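PDB 5DJS: tetratricopeptide TPR_2 repeat protein from Thermobaculum terrenum, which combines tetratricopeptide repeats with a GT-B region of the glycosyl transferase family 41 type and carries uridine-5'-diphosphate in the model. Local coordinates for residues A120-A125 against A269-T274; E345-W350 against E383-A388; K352-L357 against G389-L394; T437-D442 against A447-L452. The protein carries 1 engineered substitution. One frame throughout, in Å; residues are numbered along the deposited sequence.

Overall arrangement
Contact 1 closes first along the chain, tying the loop after helix 111-120, next to the helical repeats, to a loop of the first six-stranded parallel sheet. Contacts 2 and 3 follow with alternating segments; both use helix 344-356, lie about 8 Å apart between centres and touch, for instance through V387 and L354. Contact 4 comes last and reaches the same second parallel sheet as contact 3, although their centres are about 24 Å apart. Contacts 1 and 4 lie about 14 Å apart between centres, near the bound uridine-5'-diphosphate, while contacts 2 and 3 pack a peripheral corner. Two parallel sheets of this kind are the hallmark of the GT-B fold.

Contact 1 (A120-A125 against A269-T274); sequences ALHYSA and AAINTT
H122 and I271 mark the closest backbone approach, 8.7 Å between their CA atoms, so two irregular loops are joined by side chains without a hydrogen bond between them. The H122 imidazole reaches into the gap, and I271 comes at it from the opposite direction. I271 CG1 sits between its own backbone N and carbonyl carbon (chi1 56°), and the nearly extended chi2 of 160° then lays CD1 over one face of the imidazole. This is a CH-pi contact: I271 CD1 stands 3.8 Å from the centroid of the H122 ring, shifted toward the rim on the side of CG. The N272 side-chain end lies at the ring's edge, near its plane, with the amide almost perpendicular to the imidazole; N272 CB packs from above the ring, 3.6 Å from H122 CE1. The H122 ring is thus held at a face and at an edge by consecutive residues. The Y118 ring makes a further edge-to-face contact with H122, and Y123 OH bonds to R338, a residue of the uridine-5'-diphosphate pocket. R132 of helix 129-143 touches both H122 and N272, which sets the contact between the end of helix 111-120, helix 129-143 and the loop linking strands 263-266 and 281-285.

Contact 2 (E345-W350 against E383-A388); sequences EVLDLW and EGRGVA
The guanidinium group of R385 is gripped in two ways by neighbouring residues of helix 344-356: L347 lies against its face and D348 binds its edge. L347 CB sits over the middle of the group, 3.6 Å from R385 CZ, while the R385 methylene CD passes the backbone O of L347 at 3.4 Å. D348 crosses the arginine at about a right angle and offers a single carboxylate oxygen. The main bond of this salt bridge runs from R385 NE to D348 OD1 at 2.7 Å, meeting the oxygen on its anti side and tilted 15° out of the carboxylate plane. A weak second bond joins R385 NH2 to the same OD1 at 3.1 Å. The two planes are turned 39° from each other, so the pair is neither coplanar nor a symmetric two-oxygen fork. An extended run from CG to NE lets R385 span the gap from its turn, and R385 NH1 bonds back to A381 O. G386, with positive phi, is the C-prime residue of a Schellman motif that ends helix 372-383. The salt bridge therefore connects this helix terminus to helix 344-356, a packing of neighbouring helices on one parallel sheet, as in the Rossmann-like halves of GT-B proteins.

Contact 3 (K352-L357 against G389-L394); sequences KILLAL and GERLEL
R391 reaches the backbone of L354 through a chain bent at chi2 (-132°) and chi3 (-33°), which turns its guanidinium edge toward the last turn of helix 344-356. L354 O is the main target. R391 NH2 donates to it at 2.7 Å with an N-H...O angle of 157°, and the oxygen lies close to the guanidinium plane. The donor is tilted 20° from the plane of the L354 carbonyl. R391 NH1 adds a weak bond to the same L354 O at 3.2 Å, so one oxygen is held by both terminal nitrogens. L357 O is also near R391 NH2, but its angle is too poor for a hydrogen bond.

The side chains of L354 and R391 slide past each other in opposite directions. L354 CB and CD2 each come to 3.5 Å from R391 NH2, placing aliphatic carbon beside the charged group, while L354 also packs on L362 and L382. Backbone bonds between R391 and L362 place the arginine beside strand 361-365, and its NH2 makes a further bond to A360 O.

Helical amides run out after this turn, and the carbonyls there carry the negative end of the helix dipole. A guanidinium bonded to L354 O, and to A360 O in the following loop, would thus neutralise part of that negative potential while tying the helix end to the start of edge strand 392-395.

Contact 4 (T437-D442 against A447-L452); sequences TLEGAD and ATSSLL
A beta-alpha-beta unit made of strand 435-438, helix 447-454 and strand 461-462 contains this contact, in which T437 and E439 meet T448, S449 and L452 on the first turns of the helix. The closest backbones are those of E439 and S449, with CA atoms 5.2 Å apart.

T437 directs its methyl at the helix. T437 CG2 lies against T448, 3.3 Å from T448 CB, and the two threonines slide past each other in opposite directions. L452 reaches toward the same methyl tip to tip, its CD1 3.7 Å from T437 CG2. Further along, E439 sends CG anti to its backbone N (chi1 -174°), laying the aliphatic part of the chain alongside S449, with E439 CG 3.6 Å from S449 OG. That hydroxyl bonds to R446 O, and the E439 carboxylate makes its salt bridge with R453, so this pair meets through packing.

The polar link between the segments is a water, which donates to L438 O at 3.0 Å and to T448 OG1 at 2.9 Å. T448 OG1 also bonds to S420 OG and D415 OD2, giving this buried hydroxyl three partners and fixing its place. The T448 side chain is about 7 Å from the bound uridine-5'-diphosphate, in keeping with parallel alpha/beta domains of the GT-B fold, where ligands gather near the carboxyl ends of the strands and the first turns of the helices that follow.

Contact 1 (A120-A125 against A269-T274)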
loop_
_atom_site.group_PDB
_atom_site.type_symbol
_atom_site.label_atom_id
_atom_site.label_comp_id
_atom_site.label_asym_id
_atom_site.label_seq_id
_atom_site.Cartn_x
_atom_site.Cartn_y
_atom_site.Cartn_z
ATOM N N ALA A 120 10.908 -1.547 -1.413
ATOM C CA ALA A 120 11.696 -0.535 -0.703
ATOM C C ALA A 120 12.327 0.502 -1.626
ATOM O O ALA A 120 12.391 1.680 -1.272
ATOM C CB ALA A 120 12.773 -1.199 0.139
ATOM N N LEU A 121 12.781 0.065 -2.803
ATOM C CA LEU A 121 13.390 0.962 -3.800
ATOM C C LEU A 121 12.484 2.133 -4.220
ATOM O O LEU A 121 12.971 3.191 -4.596
ATOM C CB LEU A 121 13.845 0.164 -5.042
ATOM C CG LEU A 121 15.291 -0.347 -5.093
ATOM C CD1 LEU A 121 15.715 -1.086 -3.840
ATOM C CD2 LEU A 121 15.494 -1.227 -6.319
ATOM N N HIS A 122 11.172 1.951 -4.144
ATOM C CA HIS A 122 10.224 3.003 -4.549
ATOM C C HIS A 122 10.197 4.203 -3.593
ATOM O O HIS A 122 9.814 5.307 -3.999
ATOM C CB HIS A 122 8.824 2.412 -4.748
ATOM C CG HIS A 122 8.771 1.383 -5.836
ATOM N ND1 HIS A 122 8.557 1.713 -7.156
ATOM C CD2 HIS A 122 8.956 0.044 -5.806
ATOM C CE1 HIS A 122 8.591 0.617 -7.890
ATOM N NE2 HIS A 122 8.832 -0.410 -7.096
ATOM N N TYR A 123 10.644 3.989 -2.352
ATOM C CA TYR A 123 10.779 5.054 -1.356
ATOM C C TYR A 123 12.057 5.868 -1.477
ATOM O O TYR A 123 12.254 6.777 -0.681
ATOM C CB TYR A 123 10.744 4.472 0.046
ATOM C CG TYR A 123 9.521 3.655 0.339
ATOM C CD1 TYR A 123 8.243 4.214 0.251
ATOM C CD2 TYR A 123 9.630 2.323 0.705
ATOM C CE1 TYR A 123 7.113 3.460 0.523
ATOM C CE2 TYR A 123 8.507 1.564 0.978
ATOM C CZ TYR A 123 7.252 2.138 0.880
ATOM O OH TYR A 123 6.136 1.384 1.155
ATOM N N SER A 124 12.921 5.563 -2.449
ATOM C CA SER A 124 14.210 6.251 -2.588
ATOM C C SER A 124 14.433 6.762 -4.003
ATOM O O SER A 124 14.252 6.021 -4.973
ATOM C CB SER A 124 15.331 5.297 -2.223
ATOM O OG SER A 124 16.582 5.837 -2.596
ATOM N N ALA A 125 14.870 8.018 -4.113
ATOM C CA ALA A 125 15.146 8.635 -5.418
ATOM C C ALA A 125 16.430 8.111 -6.065
ATOM O O ALA A 125 16.654 8.342 -7.254
ATOM C CB ALA A 125 15.201 10.150 -5.290
ATOM N N ALA A 269 -3.392 -2.053 -5.598
ATOM C CA ALA A 269 -2.185 -1.904 -4.784
ATOM C C ALA A 269 -0.945 -1.698 -5.643
ATOM O O ALA A 269 0.041 -1.125 -5.180
ATOM C CB ALA A 269 -2.002 -3.123 -3.883
ATOM N N ALA A 270 -0.992 -2.165 -6.887
ATOM C CA ALA A 270 0.150 -2.101 -7.771
ATOM C C ALA A 270 0.581 -0.664 -7.956
ATOM O O ALA A 270 -0.244 0.199 -8.222
ATOM C CB ALA A 270 -0.180 -2.735 -9.111
ATOM N N ILE A 271 1.872 -0.427 -7.731
ATOM C CA ILE A 271 2.572 0.818 -8.102
ATOM C C ILE A 271 3.623 0.598 -9.192
ATOM O O ILE A 271 4.273 1.547 -9.639
ATOM C CB ILE A 271 3.269 1.469 -6.882
ATOM C CG1 ILE A 271 4.229 0.482 -6.205
ATOM C CG2 ILE A 271 2.228 1.974 -5.885
ATOM C CD1 ILE A 271 5.275 1.144 -5.345
ATOM N N ASN A 272 3.815 -0.655 -9.589
ATOM C CA ASN A 272 4.744 -1.009 -10.660
ATOM C C ASN A 272 4.443 -2.457 -11.098
ATOM O O ASN A 272 3.555 -3.119 -10.538
ATOM C CB ASN A 272 6.201 -0.852 -10.145
ATOM C CG ASN A 272 7.256 -0.567 -11.237
ATOM O OD1 ASN A 272 8.417 -0.472 -10.903
ATOM N ND2 ASN A 272 6.879 -0.408 -12.496
ATOM N N THR A 273 5.172 -2.950 -12.091
ATOM C CA THR A 273 4.997 -4.302 -12.578
ATOM C C THR A 273 5.234 -5.327 -11.489
ATOM O O THR A 273 6.023 -5.092 -10.565
ATOM C CB THR A 273 5.932 -4.589 -13.778
ATOM O OG1 THR A 273 5.546 -5.823 -14.399
ATOM C CG2 THR A 273 7.430 -4.633 -13.363
ATOM N N THR A 274 4.533 -6.454 -11.598
ATOM C CA THR A 274 4.851 -7.653 -10.827
ATOM C C THR A 274 6.144 -8.314 -11.322
ATOM O O THR A 274 6.767 -9.085 -10.586
ATOM C CB THR A 274 3.744 -8.711 -10.943
ATOM O OG1 THR A 274 3.491 -8.998 -12.334
ATOM C CG2 THR A 274 2.463 -8.232 -10.254
#

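Contact 2 (E345-W350 against E383-A388)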
loop_
_atom_site.group_PDB
_atom_site.type_symbol
_atom_site.label_atom_id
_atom_site.label_comp_id
_atom_site.label_asym_id
_atom_site.label_seq_id
_atom_site.Cartn_x
_atom_site.Cartn_y
_atom_site.Cartn_z
ATOM N N GLU A 345 14.339 13.884 -0.114
ATOM C CA GLU A 345 13.850 14.670 -1.247
ATOM C C GLU A 345 12.662 15.564 -0.837
ATOM O O GLU A 345 12.645 16.753 -1.179
ATOM C CB GLU A 345 13.478 13.768 -2.437
ATOM C CG GLU A 345 13.879 14.332 -3.801
ATOM C CD GLU A 345 15.292 13.965 -4.236
ATOM O OE1 GLU A 345 16.117 13.560 -3.383
ATOM O OE2 GLU A 345 15.583 14.094 -5.448
ATOM N N VAL A 346 11.710 15.009 -0.070
ATOM C CA VAL A 346 10.500 15.768 0.340
ATOM C C VAL A 346 10.861 16.810 1.387
ATOM O O VAL A 346 10.500 17.981 1.253
ATOM C CB VAL A 346 9.331 14.938 0.954
ATOM C CG1 VAL A 346 8.010 15.434 0.395
ATOM C CG2 VAL A 346 9.452 13.448 0.713
ATOM N N LEU A 347 11.553 16.363 2.433
ATOM C CA LEU A 347 12.001 17.241 3.521
ATOM C C LEU A 347 12.748 18.494 3.043
ATOM O O LEU A 347 12.549 19.559 3.608
ATOM C CB LEU A 347 12.859 16.462 4.534
ATOM C CG LEU A 347 12.229 15.805 5.782
ATOM C CD1 LEU A 347 10.714 15.899 5.868
ATOM C CD2 LEU A 347 12.681 14.358 5.918
ATOM N N ASP A 348 13.574 18.374 2.004
ATOM C CA ASP A 348 14.235 19.543 1.410
ATOM C C ASP A 348 13.208 20.580 0.925
ATOM O O ASP A 348 13.360 21.776 1.187
ATOM C CB ASP A 348 15.157 19.135 0.239
ATOM C CG ASP A 348 16.433 18.376 0.686
ATOM O OD1 ASP A 348 16.774 18.338 1.892
ATOM O OD2 ASP A 348 17.113 17.815 -0.194
ATOM N N LEU A 349 12.162 20.112 0.240
ATOM C CA LEU A 349 11.109 20.989 -0.291
ATOM C C LEU A 349 10.227 21.582 0.798
ATOM O O LEU A 349 9.936 22.779 0.785
ATOM C CB LEU A 349 10.219 20.233 -1.288
ATOM C CG LEU A 349 10.857 19.613 -2.533
ATOM C CD1 LEU A 349 9.774 19.267 -3.555
ATOM C CD2 LEU A 349 11.926 20.507 -3.168
ATOM N N TRP A 350 9.790 20.738 1.728
ATOM C CA TRP A 350 8.948 21.193 2.842
ATOM C C TRP A 350 9.636 22.254 3.708
ATOM O O TRP A 350 8.975 23.156 4.229
ATOM C CB TRP A 350 8.490 20.020 3.720
ATOM C CG TRP A 350 7.537 19.063 3.047
ATOM C CD1 TRP A 350 6.941 19.198 1.820
ATOM C CD2 TRP A 350 7.053 17.838 3.591
ATOM N NE1 TRP A 350 6.134 18.120 1.562
ATOM C CE2 TRP A 350 6.177 17.269 2.635
ATOM C CE3 TRP A 350 7.290 17.146 4.788
ATOM C CZ2 TRP A 350 5.530 16.041 2.842
ATOM C CZ3 TRP A 350 6.643 15.927 4.998
ATOM C CH2 TRP A 350 5.776 15.388 4.026
ATOM N N GLU A 383 15.446 20.887 11.484
ATOM C CA GLU A 383 16.370 21.919 12.020
ATOM C C GLU A 383 17.659 22.016 11.203
ATOM O O GLU A 383 18.140 23.120 10.934
ATOM C CB GLU A 383 16.686 21.714 13.512
ATOM C CG GLU A 383 15.472 21.822 14.432
ATOM C CD GLU A 383 15.748 22.526 15.765
ATOM O OE1 GLU A 383 14.885 23.341 16.194
ATOM O OE2 GLU A 383 16.812 22.268 16.385
ATOM N N GLY A 384 18.184 20.866 10.781
ATOM C CA GLY A 384 19.329 20.808 9.868
ATOM C C GLY A 384 19.132 21.515 8.535
ATOM O O GLY A 384 20.110 21.898 7.901
ATOM N N ARG A 385 17.875 21.664 8.104
ATOM C CA ARG A 385 17.502 22.467 6.923
ATOM C C ARG A 385 17.034 23.899 7.272
ATOM O O ARG A 385 16.385 24.552 6.446
ATOM C CB ARG A 385 16.399 21.740 6.132
ATOM C CG ARG A 385 16.793 20.352 5.662
ATOM C CD ARG A 385 15.585 19.540 5.243
ATOM N NE ARG A 385 15.977 18.366 4.461
ATOM C CZ ARG A 385 16.370 17.187 4.953
ATOM N NH1 ARG A 385 16.423 16.952 6.263
ATOM N NH2 ARG A 385 16.708 16.215 4.108
ATOM N N GLY A 386 17.369 24.378 8.478
ATOM C CA GLY A 386 17.126 25.764 8.898
ATOM C C GLY A 386 15.733 26.099 9.421
ATOM O O GLY A 386 15.379 27.274 9.518
ATOM N N VAL A 387 14.953 25.082 9.777
ATOM C CA VAL A 387 13.551 25.254 10.148
ATOM C C VAL A 387 13.392 24.842 11.605
ATOM O O VAL A 387 13.737 23.721 11.963
ATOM C CB VAL A 387 12.628 24.374 9.268
ATOM C CG1 VAL A 387 11.174 24.455 9.733
ATOM C CG2 VAL A 387 12.747 24.777 7.799
ATOM N N ALA A 388 12.841 25.732 12.430
ATOM C CA ALA A 388 12.693 25.474 13.858
ATOM C C ALA A 388 11.793 24.260 14.077
ATOM O O ALA A 388 10.739 24.155 13.466
ATOM C CB ALA A 388 12.135 26.698 14.565
#

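Contact 3 (K352-L357 against G389-L394)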
loop_
_atom_site.group_PDB
_atom_site.type_symbol
_atom_site.label_atom_id
_atom_site.label_comp_id
_atom_site.label_asym_id
_atom_site.label_seq_id
_atom_site.Cartn_x
_atom_site.Cartn_y
_atom_site.Cartn_z
ATOM N N LYS A 352 11.958 24.448 2.501
ATOM C CA LYS A 352 11.962 25.669 1.676
ATOM C C LYS A 352 10.627 26.416 1.680
ATOM O O LYS A 352 10.605 27.648 1.702
ATOM C CB LYS A 352 12.385 25.358 0.236
ATOM C CG LYS A 352 13.869 25.053 0.113
ATOM C CD LYS A 352 14.266 24.718 -1.311
ATOM C CE LYS A 352 15.725 24.295 -1.374
ATOM N NZ LYS A 352 16.099 23.864 -2.748
ATOM N N ILE A 353 9.532 25.663 1.662
ATOM C CA ILE A 353 8.182 26.203 1.872
ATOM C C ILE A 353 8.064 26.875 3.251
ATOM O O ILE A 353 7.535 27.979 3.353
ATOM C CB ILE A 353 7.105 25.090 1.730
ATOM C CG1 ILE A 353 6.976 24.648 0.262
ATOM C CG2 ILE A 353 5.747 25.544 2.256
ATOM C CD1 ILE A 353 6.291 23.311 0.057
ATOM N N LEU A 354 8.555 26.212 4.299
ATOM C CA LEU A 354 8.439 26.733 5.667
ATOM C C LEU A 354 9.356 27.934 5.957
ATOM O O LEU A 354 9.056 28.724 6.864
ATOM C CB LEU A 354 8.650 25.617 6.702
ATOM C CG LEU A 354 7.560 24.533 6.792
ATOM C CD1 LEU A 354 8.006 23.350 7.649
ATOM C CD2 LEU A 354 6.252 25.084 7.330
ATOM N N LEU A 355 10.461 28.074 5.219
ATOM C CA LEU A 355 11.300 29.273 5.328
ATOM C C LEU A 355 10.578 30.459 4.705
ATOM O O LEU A 355 10.523 31.537 5.299
ATOM C CB LEU A 355 12.657 29.086 4.648
ATOM C CG LEU A 355 13.653 28.117 5.276
ATOM C CD1 LEU A 355 14.952 28.128 4.467
ATOM C CD2 LEU A 355 13.932 28.439 6.734
ATOM N N ALA A 356 10.022 30.238 3.513
ATOM C CA ALA A 356 9.316 31.280 2.749
ATOM C C ALA A 356 7.963 31.698 3.327
ATOM O O ALA A 356 7.449 32.753 2.956
ATOM C CB ALA A 356 9.148 30.837 1.298
ATOM N N LEU A 357 7.382 30.869 4.197
ATOM C CA LEU A 357 6.154 31.206 4.932
ATOM C C LEU A 357 6.443 31.026 6.419
ATOM O O LEU A 357 5.972 30.061 7.040
ATOM C CB LEU A 357 4.986 30.321 4.484
ATOM C CG LEU A 357 4.558 30.472 3.020
ATOM C CD1 LEU A 357 3.606 29.353 2.628
ATOM C CD2 LEU A 357 3.929 31.830 2.754
ATOM N N GLY A 389 12.236 23.342 14.935
ATOM C CA GLY A 389 11.559 22.061 15.145
ATOM C C GLY A 389 10.203 22.158 15.815
ATOM O O GLY A 389 9.362 21.272 15.641
ATOM N N GLU A 390 9.991 23.221 16.591
ATOM C CA GLU A 390 8.690 23.471 17.226
ATOM C C GLU A 390 7.559 23.781 16.219
ATOM O O GLU A 390 6.388 23.565 16.537
ATOM C CB GLU A 390 8.786 24.572 18.308
ATOM C CG GLU A 390 9.254 25.955 17.836
ATOM C CD GLU A 390 10.730 26.225 18.095
ATOM O OE1 GLU A 390 11.566 25.333 17.821
ATOM O OE2 GLU A 390 11.053 27.336 18.567
ATOM N N ARG A 391 7.904 24.267 15.018
ATOM C CA ARG A 391 6.904 24.547 13.961
ATOM C C ARG A 391 6.338 23.248 13.373
ATOM O O ARG A 391 5.284 23.258 12.744
ATOM C CB ARG A 391 7.455 25.416 12.801
ATOM C CG ARG A 391 8.437 26.536 13.170
ATOM C CD ARG A 391 8.143 27.899 12.544
ATOM N NE ARG A 391 7.538 27.882 11.204
ATOM C CZ ARG A 391 8.173 28.015 10.034
ATOM N NH1 ARG A 391 9.491 28.152 9.952
ATOM N NH2 ARG A 391 7.456 28.002 8.913
ATOM N N LEU A 392 7.065 22.149 13.565
ATOM C CA LEU A 392 6.673 20.813 13.120
ATOM C C LEU A 392 5.904 20.092 14.221
ATOM O O LEU A 392 6.470 19.825 15.278
ATOM C CB LEU A 392 7.952 20.038 12.803
ATOM C CG LEU A 392 7.857 18.706 12.085
ATOM C CD1 LEU A 392 7.507 18.927 10.625
ATOM C CD2 LEU A 392 9.181 17.962 12.197
ATOM N N GLU A 393 4.626 19.789 13.987
ATOM C CA GLU A 393 3.814 19.060 14.982
ATOM C C GLU A 393 3.433 17.613 14.550
ATOM O O GLU A 393 2.670 17.401 13.610
ATOM C CB GLU A 393 2.595 19.885 15.459
ATOM C CG GLU A 393 1.677 20.456 14.384
ATOM C CD GLU A 393 0.409 21.104 14.955
ATOM O OE1 GLU A 393 0.179 22.307 14.695
ATOM O OE2 GLU A 393 -0.369 20.418 15.659
ATOM N N LEU A 394 3.988 16.636 15.274
ATOM C CA LEU A 394 3.889 15.215 14.956
ATOM C C LEU A 394 2.893 14.552 15.892
ATOM O O LEU A 394 2.938 14.787 17.097
ATOM C CB LEU A 394 5.243 14.542 15.156
ATOM C CG LEU A 394 6.506 15.058 14.452
ATOM C CD1 LEU A 394 6.223 15.608 13.064
ATOM C CD2 LEU A 394 7.247 16.094 15.282
#

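Contact 4 (T437-D442 against A447-L452)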
loop_
_atom_site.group_PDB
_atom_site.type_symbol
_atom_site.label_atom_id
_atom_site.label_comp_id
_atom_site.label_asym_id
_atom_site.label_seq_id
_atom_site.Cartn_x
_atom_site.Cartn_y
_atom_site.Cartn_z
ATOM N N THR A 437 1.064 18.265 -5.219
ATOM C CA THR A 437 1.840 17.072 -5.589
ATOM C C THR A 437 2.868 17.390 -6.652
ATOM O O THR A 437 2.748 18.395 -7.354
ATOM C CB THR A 437 0.961 15.950 -6.185
ATOM O OG1 THR A 437 0.518 16.308 -7.504
ATOM C CG2 THR A 437 -0.257 15.708 -5.348
ATOM N N LEU A 438 3.868 16.516 -6.770
ATOM C CA LEU A 438 4.719 16.449 -7.955
ATOM C C LEU A 438 4.228 15.296 -8.844
ATOM O O LEU A 438 3.959 14.194 -8.363
ATOM C CB LEU A 438 6.184 16.244 -7.566
ATOM C CG LEU A 438 7.213 16.109 -8.704
ATOM C CD1 LEU A 438 7.304 17.385 -9.523
ATOM C CD2 LEU A 438 8.594 15.732 -8.180
ATOM N N GLU A 439 4.092 15.567 -10.139
ATOM C CA GLU A 439 3.808 14.533 -11.125
ATOM C C GLU A 439 5.158 13.942 -11.518
ATOM O O GLU A 439 5.927 14.575 -12.249
ATOM C CB GLU A 439 3.070 15.133 -12.335
ATOM C CG GLU A 439 2.592 14.124 -13.362
ATOM C CD GLU A 439 1.796 14.757 -14.493
ATOM O OE1 GLU A 439 0.572 14.504 -14.549
ATOM O OE2 GLU A 439 2.387 15.501 -15.318
ATOM N N GLY A 440 5.463 12.755 -10.988
ATOM C CA GLY A 440 6.668 12.003 -11.359
ATOM C C GLY A 440 6.530 11.348 -12.729
ATOM O O GLY A 440 5.423 11.159 -13.219
ATOM N N ALA A 441 7.654 11.012 -13.352
ATOM C CA ALA A 441 7.661 10.396 -14.689
ATOM C C ALA A 441 7.665 8.888 -14.502
ATOM O O ALA A 441 8.585 8.194 -14.928
ATOM C CB ALA A 441 8.883 10.858 -15.476
ATOM N N ASP A 442 6.619 8.387 -13.862
ATOM C CA ASP A 442 6.707 7.164 -13.071
ATOM C C ASP A 442 5.358 6.885 -12.419
ATOM O O ASP A 442 4.794 7.751 -11.761
ATOM C CB ASP A 442 7.767 7.377 -11.973
ATOM C CG ASP A 442 7.903 6.212 -11.039
ATOM O OD1 ASP A 442 7.777 5.043 -11.475
ATOM O OD2 ASP A 442 8.164 6.484 -9.855
ATOM N N ALA A 447 -0.065 8.666 -8.363
ATOM C CA ALA A 447 -1.395 8.341 -7.845
ATOM C C ALA A 447 -2.217 9.619 -7.593
ATOM O O ALA A 447 -3.413 9.661 -7.889
ATOM C CB ALA A 447 -1.297 7.507 -6.574
ATOM N N THR A 448 -1.566 10.654 -7.062
ATOM C CA THR A 448 -2.238 11.921 -6.766
ATOM C C THR A 448 -2.304 12.832 -7.983
ATOM O O THR A 448 -3.336 13.468 -8.215
ATOM C CB THR A 448 -1.536 12.684 -5.636
ATOM O OG1 THR A 448 -0.132 12.780 -5.925
ATOM C CG2 THR A 448 -1.695 11.994 -4.377
ATOM N N SER A 449 -1.219 12.903 -8.754
ATOM C CA SER A 449 -1.239 13.691 -9.984
ATOM C C SER A 449 -2.484 13.305 -10.809
ATOM O O SER A 449 -3.217 14.181 -11.246
ATOM C CB SER A 449 0.063 13.543 -10.796
ATOM O OG SER A 449 0.075 12.346 -11.549
ATOM N N SER A 450 -2.736 12.002 -10.961
ATOM C CA SER A 450 -3.892 11.499 -11.707
ATOM C C SER A 450 -5.211 11.928 -11.063
ATOM O O SER A 450 -6.045 12.565 -11.710
ATOM C CB SER A 450 -3.834 9.968 -11.816
ATOM O OG SER A 450 -4.955 9.449 -12.516
ATOM N N LEU A 451 -5.379 11.579 -9.788
ATOM C CA LEU A 451 -6.576 11.939 -9.000
ATOM C C LEU A 451 -6.952 13.401 -9.221
ATOM O O LEU A 451 -8.077 13.705 -9.601
ATOM C CB LEU A 451 -6.341 11.703 -7.492
ATOM C CG LEU A 451 -7.513 11.490 -6.515
ATOM C CD1 LEU A 451 -7.184 12.081 -5.152
ATOM C CD2 LEU A 451 -8.849 12.048 -6.982
ATOM N N LEU A 452 -5.985 14.289 -8.998
ATOM C CA LEU A 452 -6.188 15.728 -9.128
ATOM C C LEU A 452 -6.584 16.149 -10.556
ATOM O O LEU A 452 -7.513 16.947 -10.732
ATOM C CB LEU A 452 -4.933 16.487 -8.668
ATOM C CG LEU A 452 -4.556 16.400 -7.179
ATOM C CD1 LEU A 452 -3.237 17.102 -6.947
ATOM C CD2 LEU A 452 -5.621 16.991 -6.268
HETATM O O HOH W 1 1.867 12.102 -7.891
#